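Lipoprotein signal peptidase (Staphylococcus aureus, PDB 6RYO) probably cleaves the signal peptides from membrane-bound prolipoproteins as an aspartyl protease of the bacterial cell membrane. Local coordinates at residues Phe92-Phe106 against Ile120-Ile132. Residues are numbered along the deposited sequence; the frame is centred on the assembly and turned at random.
Sequences FIITIIILIALVYFF and ISLLFAGALGNFI. With OLC ((2R)-2,3-dihydroxypropyl (9Z)-octadec-9-enoate), chain E.
Leu99 sets its methyl CD2 over the centre of the Phe124 ring, 3.8 Å from the ring centroid, which qualifies as a CH-pi contact. The opposite face carries the ester end of the monoolein molecule, whose C1 lies 3.6 Å from Phe124 CE1, so protein and lipid clasp one ring between them. Phe124 reaches this position because its CG stands anti to the backbone N (chi1 -168°); Leu102 CB lies at the ring edge, near its plane, and Val103 CG2 approaches Phe124 CE2 at 3.6 Å. Toward one end, Leu102 and Ile120 lie side by side, running in opposite senses, with Leu102 CD2 3.8 Å from Ile120 CG2. There the lipid's C24 sits over the centre of the Phe106 ring, 3.5 Å from Phe106 CG, while Ile120 CG2 comes to that ring's edge. At the other end, Thr95 CG2 lies 3.6 Å from Phe131 CD1, and the Phe92 and Phe131 rings, planes at 25°, are displaced with little overlap. Asn130 ND2 hydrogen-bonds Asp160 OD1, at a predicted active-site residue, and the bound peptide's backbone. With segment axes approaching to 10.0 Å at 160°, this is an antiparallel helical hairpin, predicted to span the membrane, largely apolar with lipid along one side, in a peptidase A8 family enzyme.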
loop_
_atom_site.group_PDB
_atom_site.type_symbol
_atom_site.label_atom_id
_atom_site.label_comp_id
_atom_site.label_asym_id
_atom_site.label_seq_id
_atom_site.Cartn_x
_atom_site.Cartn_y
_atom_site.Cartn_z
ATOM N N PHE A 92 10.912 8.725 -4.870
ATOM C CA PHE A 92 10.570 9.822 -3.972
ATOM C C PHE A 92 9.740 10.879 -4.690
ATOM O O PHE A 92 8.690 11.307 -4.196
ATOM C CB PHE A 92 11.860 10.422 -3.407
ATOM C CG PHE A 92 11.657 11.585 -2.481
ATOM C CD1 PHE A 92 11.325 11.384 -1.154
ATOM C CD2 PHE A 92 11.847 12.881 -2.931
ATOM C CE1 PHE A 92 11.159 12.455 -0.296
ATOM C CE2 PHE A 92 11.683 13.957 -2.080
ATOM C CZ PHE A 92 11.342 13.743 -0.759
ATOM N N ILE A 93 10.199 11.310 -5.867
ATOM C CA ILE A 93 9.465 12.313 -6.634
ATOM C C ILE A 93 8.124 11.755 -7.097
ATOM O O ILE A 93 7.102 12.450 -7.068
ATOM C CB ILE A 93 10.318 12.803 -7.817
ATOM C CG1 ILE A 93 11.650 13.371 -7.317
ATOM C CG2 ILE A 93 9.565 13.846 -8.628
ATOM C CD1 ILE A 93 12.698 13.511 -8.400
ATOM N N ILE A 94 8.103 10.489 -7.520
ATOM C CA ILE A 94 6.867 9.883 -8.017
ATOM C C ILE A 94 5.824 9.798 -6.906
ATOM O O ILE A 94 4.666 10.192 -7.088
ATOM C CB ILE A 94 7.155 8.499 -8.626
ATOM C CG1 ILE A 94 7.882 8.635 -9.968
ATOM C CG2 ILE A 94 5.868 7.702 -8.782
ATOM C CD1 ILE A 94 8.412 7.320 -10.497
ATOM N N THR A 95 6.222 9.278 -5.740
ATOM C CA THR A 95 5.270 9.086 -4.650
ATOM C C THR A 95 4.648 10.406 -4.206
ATOM O O THR A 95 3.437 10.482 -3.968
ATOM C CB THR A 95 5.958 8.397 -3.472
ATOM O OG1 THR A 95 6.431 7.110 -3.882
ATOM C CG2 THR A 95 4.987 8.223 -2.314
ATOM N N ILE A 96 5.460 11.457 -4.098
ATOM C CA ILE A 96 4.961 12.740 -3.610
ATOM C C ILE A 96 4.006 13.365 -4.620
ATOM O O ILE A 96 2.944 13.882 -4.255
ATOM C CB ILE A 96 6.138 13.675 -3.286
ATOM C CG1 ILE A 96 6.911 13.156 -2.074
ATOM C CG2 ILE A 96 5.645 15.092 -3.057
ATOM C CD1 ILE A 96 8.102 14.002 -1.733
ATOM N N ILE A 97 4.373 13.332 -5.905
ATOM C CA ILE A 97 3.501 13.866 -6.950
ATOM C C ILE A 97 2.144 13.175 -6.918
ATOM O O ILE A 97 1.097 13.813 -7.085
ATOM C CB ILE A 97 4.176 13.728 -8.329
ATOM C CG1 ILE A 97 5.353 14.696 -8.449
ATOM C CG2 ILE A 97 3.179 13.972 -9.454
ATOM C CD1 ILE A 97 6.070 14.619 -9.781
ATOM N N ILE A 98 2.139 11.864 -6.687
ATOM C CA ILE A 98 0.889 11.115 -6.659
ATOM C C ILE A 98 0.144 11.349 -5.349
ATOM O O ILE A 98 -1.091 11.410 -5.330
ATOM C CB ILE A 98 1.172 9.624 -6.909
ATOM C CG1 ILE A 98 1.764 9.433 -8.311
ATOM C CG2 ILE A 98 -0.091 8.799 -6.742
ATOM C CD1 ILE A 98 2.004 7.991 -8.693
ATOM N N LEU A 99 0.873 11.491 -4.237
ATOM C CA LEU A 99 0.225 11.790 -2.964
ATOM C C LEU A 99 -0.515 13.121 -3.021
ATOM O O LEU A 99 -1.597 13.267 -2.441
ATOM C CB LEU A 99 1.255 11.797 -1.833
ATOM C CG LEU A 99 1.719 10.451 -1.267
ATOM C CD1 LEU A 99 2.744 10.659 -0.160
ATOM C CD2 LEU A 99 0.536 9.642 -0.758
ATOM N N ILE A 100 0.054 14.105 -3.721
ATOM C CA ILE A 100 -0.604 15.400 -3.852
ATOM C C ILE A 100 -1.809 15.296 -4.779
ATOM O O ILE A 100 -2.860 15.893 -4.522
ATOM C CB ILE A 100 0.403 16.458 -4.339
ATOM C CG1 ILE A 100 1.586 16.555 -3.373
ATOM C CG2 ILE A 100 -0.270 17.807 -4.500
ATOM C CD1 ILE A 100 1.185 16.775 -1.929
ATOM N N ALA A 101 -1.679 14.531 -5.867
ATOM C CA ALA A 101 -2.782 14.386 -6.813
ATOM C C ALA A 101 -3.972 13.676 -6.176
ATOM O O ALA A 101 -5.126 14.001 -6.479
ATOM C CB ALA A 101 -2.309 13.632 -8.056
ATOM N N LEU A 102 -3.713 12.703 -5.300
ATOM C CA LEU A 102 -4.800 12.003 -4.619
ATOM C C LEU A 102 -5.614 12.960 -3.757
ATOM O O LEU A 102 -6.850 12.922 -3.767
ATOM C CB LEU A 102 -4.237 10.858 -3.774
ATOM C CG LEU A 102 -3.894 9.567 -4.518
ATOM C CD1 LEU A 102 -3.116 8.625 -3.615
ATOM C CD2 LEU A 102 -5.166 8.899 -5.019
ATOM N N VAL A 103 -4.934 13.816 -2.992
ATOM C CA VAL A 103 -5.627 14.824 -2.193
ATOM C C VAL A 103 -6.447 15.739 -3.094
ATOM O O VAL A 103 -7.602 16.066 -2.796
ATOM C CB VAL A 103 -4.620 15.622 -1.345
ATOM C CG1 VAL A 103 -5.319 16.751 -0.598
ATOM C CG2 VAL A 103 -3.906 14.699 -0.373
ATOM N N TYR A 104 -5.857 16.164 -4.214
ATOM C CA TYR A 104 -6.570 17.032 -5.144
ATOM C C TYR A 104 -7.722 16.295 -5.819
ATOM O O TYR A 104 -8.795 16.870 -6.033
ATOM C CB TYR A 104 -5.597 17.584 -6.181
ATOM C CG TYR A 104 -6.191 18.662 -7.047
ATOM C CD1 TYR A 104 -6.241 19.978 -6.611
ATOM C CD2 TYR A 104 -6.702 18.365 -8.301
ATOM C CE1 TYR A 104 -6.784 20.967 -7.400
ATOM C CE2 TYR A 104 -7.246 19.345 -9.096
ATOM C CZ TYR A 104 -7.284 20.643 -8.641
ATOM O OH TYR A 104 -7.826 21.620 -9.432
ATOM N N PHE A 105 -7.511 15.027 -6.181
ATOM C CA PHE A 105 -8.607 14.189 -6.664
ATOM C C PHE A 105 -9.711 14.100 -5.616
ATOM O O PHE A 105 -10.900 14.226 -5.933
ATOM C CB PHE A 105 -8.066 12.798 -7.017
ATOM C CG PHE A 105 -8.975 11.973 -7.898
ATOM C CD1 PHE A 105 -10.250 12.401 -8.223
ATOM C CD2 PHE A 105 -8.540 10.756 -8.397
ATOM C CE1 PHE A 105 -11.072 11.635 -9.025
ATOM C CE2 PHE A 105 -9.357 9.985 -9.200
ATOM C CZ PHE A 105 -10.626 10.427 -9.515
ATOM N N PHE A 106 -9.325 13.889 -4.355
ATOM C CA PHE A 106 -10.286 13.810 -3.258
ATOM C C PHE A 106 -11.176 15.046 -3.197
ATOM O O PHE A 106 -12.380 14.945 -2.939
ATOM C CB PHE A 106 -9.529 13.624 -1.941
ATOM C CG PHE A 106 -10.399 13.256 -0.771
ATOM C CD1 PHE A 106 -11.099 14.226 -0.071
ATOM C CD2 PHE A 106 -10.491 11.941 -0.354
ATOM C CE1 PHE A 106 -11.889 13.885 1.011
ATOM C CE2 PHE A 106 -11.273 11.594 0.728
ATOM C CZ PHE A 106 -11.977 12.566 1.410
ATOM N N ILE A 120 -9.729 6.373 -2.458
ATOM C CA ILE A 120 -8.584 7.280 -2.459
ATOM C C ILE A 120 -7.791 7.138 -1.165
ATOM O O ILE A 120 -6.554 7.161 -1.171
ATOM C CB ILE A 120 -9.053 8.730 -2.685
ATOM C CG1 ILE A 120 -9.720 8.869 -4.056
ATOM C CG2 ILE A 120 -7.890 9.698 -2.559
ATOM C CD1 ILE A 120 -10.295 10.241 -4.318
ATOM N N SER A 121 -8.490 6.983 -0.037
ATOM C CA SER A 121 -7.813 6.765 1.238
ATOM C C SER A 121 -6.982 5.489 1.208
ATOM O O SER A 121 -5.834 5.469 1.671
ATOM C CB SER A 121 -8.837 6.712 2.371
ATOM O OG SER A 121 -9.623 7.889 2.392
ATOM N N LEU A 122 -7.557 4.404 0.680
ATOM C CA LEU A 122 -6.805 3.161 0.543
ATOM C C LEU A 122 -5.596 3.347 -0.363
ATOM O O LEU A 122 -4.523 2.785 -0.105
ATOM C CB LEU A 122 -7.712 2.054 0.008
ATOM C CG LEU A 122 -8.834 1.608 0.947
ATOM C CD1 LEU A 122 -9.641 0.478 0.325
ATOM C CD2 LEU A 122 -8.257 1.188 2.291
ATOM N N LEU A 123 -5.754 4.122 -1.440
ATOM C CA LEU A 123 -4.613 4.444 -2.290
ATOM C C LEU A 123 -3.616 5.335 -1.559
ATOM O O LEU A 123 -2.401 5.121 -1.647
ATOM C CB LEU A 123 -5.088 5.120 -3.576
ATOM C CG LEU A 123 -6.032 4.339 -4.496
ATOM C CD1 LEU A 123 -6.532 5.226 -5.629
ATOM C CD2 LEU A 123 -5.342 3.113 -5.050
ATOM N N PHE A 124 -4.111 6.338 -0.830
ATOM C CA PHE A 124 -3.221 7.249 -0.117
ATOM C C PHE A 124 -2.461 6.519 0.985
ATOM O O PHE A 124 -1.242 6.678 1.119
ATOM C CB PHE A 124 -4.020 8.417 0.464
ATOM C CG PHE A 124 -3.166 9.549 0.976
ATOM C CD1 PHE A 124 -2.552 9.473 2.217
ATOM C CD2 PHE A 124 -2.992 10.695 0.220
ATOM C CE1 PHE A 124 -1.771 10.514 2.686
ATOM C CE2 PHE A 124 -2.215 11.739 0.683
ATOM C CZ PHE A 124 -1.603 11.649 1.917
ATOM N N ALA A 125 -3.169 5.717 1.786
ATOM C CA ALA A 125 -2.525 5.026 2.900
ATOM C C ALA A 125 -1.508 4.004 2.406
ATOM O O ALA A 125 -0.417 3.878 2.976
ATOM C CB ALA A 125 -3.579 4.350 3.777
ATOM N N GLY A 126 -1.850 3.261 1.350
ATOM C CA GLY A 126 -0.923 2.273 0.825
ATOM C C GLY A 126 0.342 2.879 0.247
ATOM O O GLY A 126 1.408 2.260 0.294
ATOM N N ALA A 127 0.245 4.091 -0.309
ATOM C CA ALA A 127 1.430 4.765 -0.828
ATOM C C ALA A 127 2.275 5.351 0.297
ATOM O O ALA A 127 3.509 5.299 0.242
ATOM C CB ALA A 127 1.024 5.862 -1.810
ATOM N N LEU A 128 1.625 5.920 1.316
ATOM C CA LEU A 128 2.352 6.521 2.433
ATOM C C LEU A 128 3.089 5.467 3.254
ATOM O O LEU A 128 4.209 5.708 3.723
ATOM C CB LEU A 128 1.385 7.315 3.315
ATOM C CG LEU A 128 1.990 8.067 4.502
ATOM C CD1 LEU A 128 3.157 8.941 4.053
ATOM C CD2 LEU A 128 0.923 8.908 5.184
ATOM N N GLY A 129 2.469 4.298 3.452
ATOM C CA GLY A 129 3.113 3.246 4.226
ATOM C C GLY A 129 4.443 2.818 3.636
ATOM O O GLY A 129 5.438 2.674 4.354
ATOM N N ASN A 130 4.478 2.598 2.316
ATOM C CA ASN A 130 5.744 2.302 1.653
ATOM C C ASN A 130 6.658 3.521 1.628
ATOM O O ASN A 130 7.886 3.377 1.668
ATOM C CB ASN A 130 5.494 1.800 0.230
ATOM C CG ASN A 130 5.030 0.357 0.191
ATOM O OD1 ASN A 130 5.340 -0.427 1.086
ATOM N ND2 ASN A 130 4.280 0.003 -0.847
ATOM N N PHE A 131 6.078 4.721 1.563
ATOM C CA PHE A 131 6.879 5.940 1.528
ATOM C C PHE A 131 7.726 6.085 2.785
ATOM O O PHE A 131 8.882 6.521 2.716
ATOM C CB PHE A 131 5.964 7.154 1.347
ATOM C CG PHE A 131 6.686 8.474 1.357
ATOM C CD1 PHE A 131 7.381 8.909 0.240
ATOM C CD2 PHE A 131 6.655 9.285 2.479
ATOM C CE1 PHE A 131 8.041 10.127 0.247
ATOM C CE2 PHE A 131 7.311 10.502 2.491
ATOM C CZ PHE A 131 8.004 10.925 1.374
ATOM N N ILE A 132 7.171 5.720 3.943
ATOM C CA ILE A 132 7.918 5.806 5.194
ATOM C C ILE A 132 9.098 4.842 5.177
ATOM O O ILE A 132 10.189 5.161 5.665
ATOM C CB ILE A 132 6.983 5.540 6.389
ATOM C CG1 ILE A 132 5.822 6.535 6.386
ATOM C CG2 ILE A 132 7.750 5.614 7.704
ATOM C CD1 ILE A 132 4.748 6.228 7.408
HETATM C C10 OLC E . 0.313 7.180 12.346
HETATM C C9 OLC E . -0.070 7.496 11.127
HETATM C C11 OLC E . -0.135 8.031 13.533
HETATM C C8 OLC E . -0.960 8.715 10.899
HETATM C C24 OLC E . -8.157 13.173 1.975
HETATM C C12 OLC E . 0.481 7.469 14.810
HETATM C C7 OLC E . -0.933 9.086 9.418
HETATM C C6 OLC E . -1.944 8.231 8.659
HETATM C C5 OLC E . -2.412 8.998 7.426
HETATM C C4 OLC E . -3.136 10.267 7.873
HETATM C C3 OLC E . -3.254 11.235 6.697
HETATM C C2 OLC E . -3.943 10.534 5.528
HETATM C C21 OLC E . -6.080 12.157 2.879
HETATM C C1 OLC E . -4.660 11.561 4.654
HETATM C C22 OLC E . -7.552 11.904 2.572
HETATM O O19 OLC E . -4.442 12.718 4.798
HETATM O O25 OLC E . -8.187 14.175 2.954
HETATM O O23 OLC E . -7.658 10.852 1.655
HETATM O O20 OLC E . -5.584 11.131 3.692
#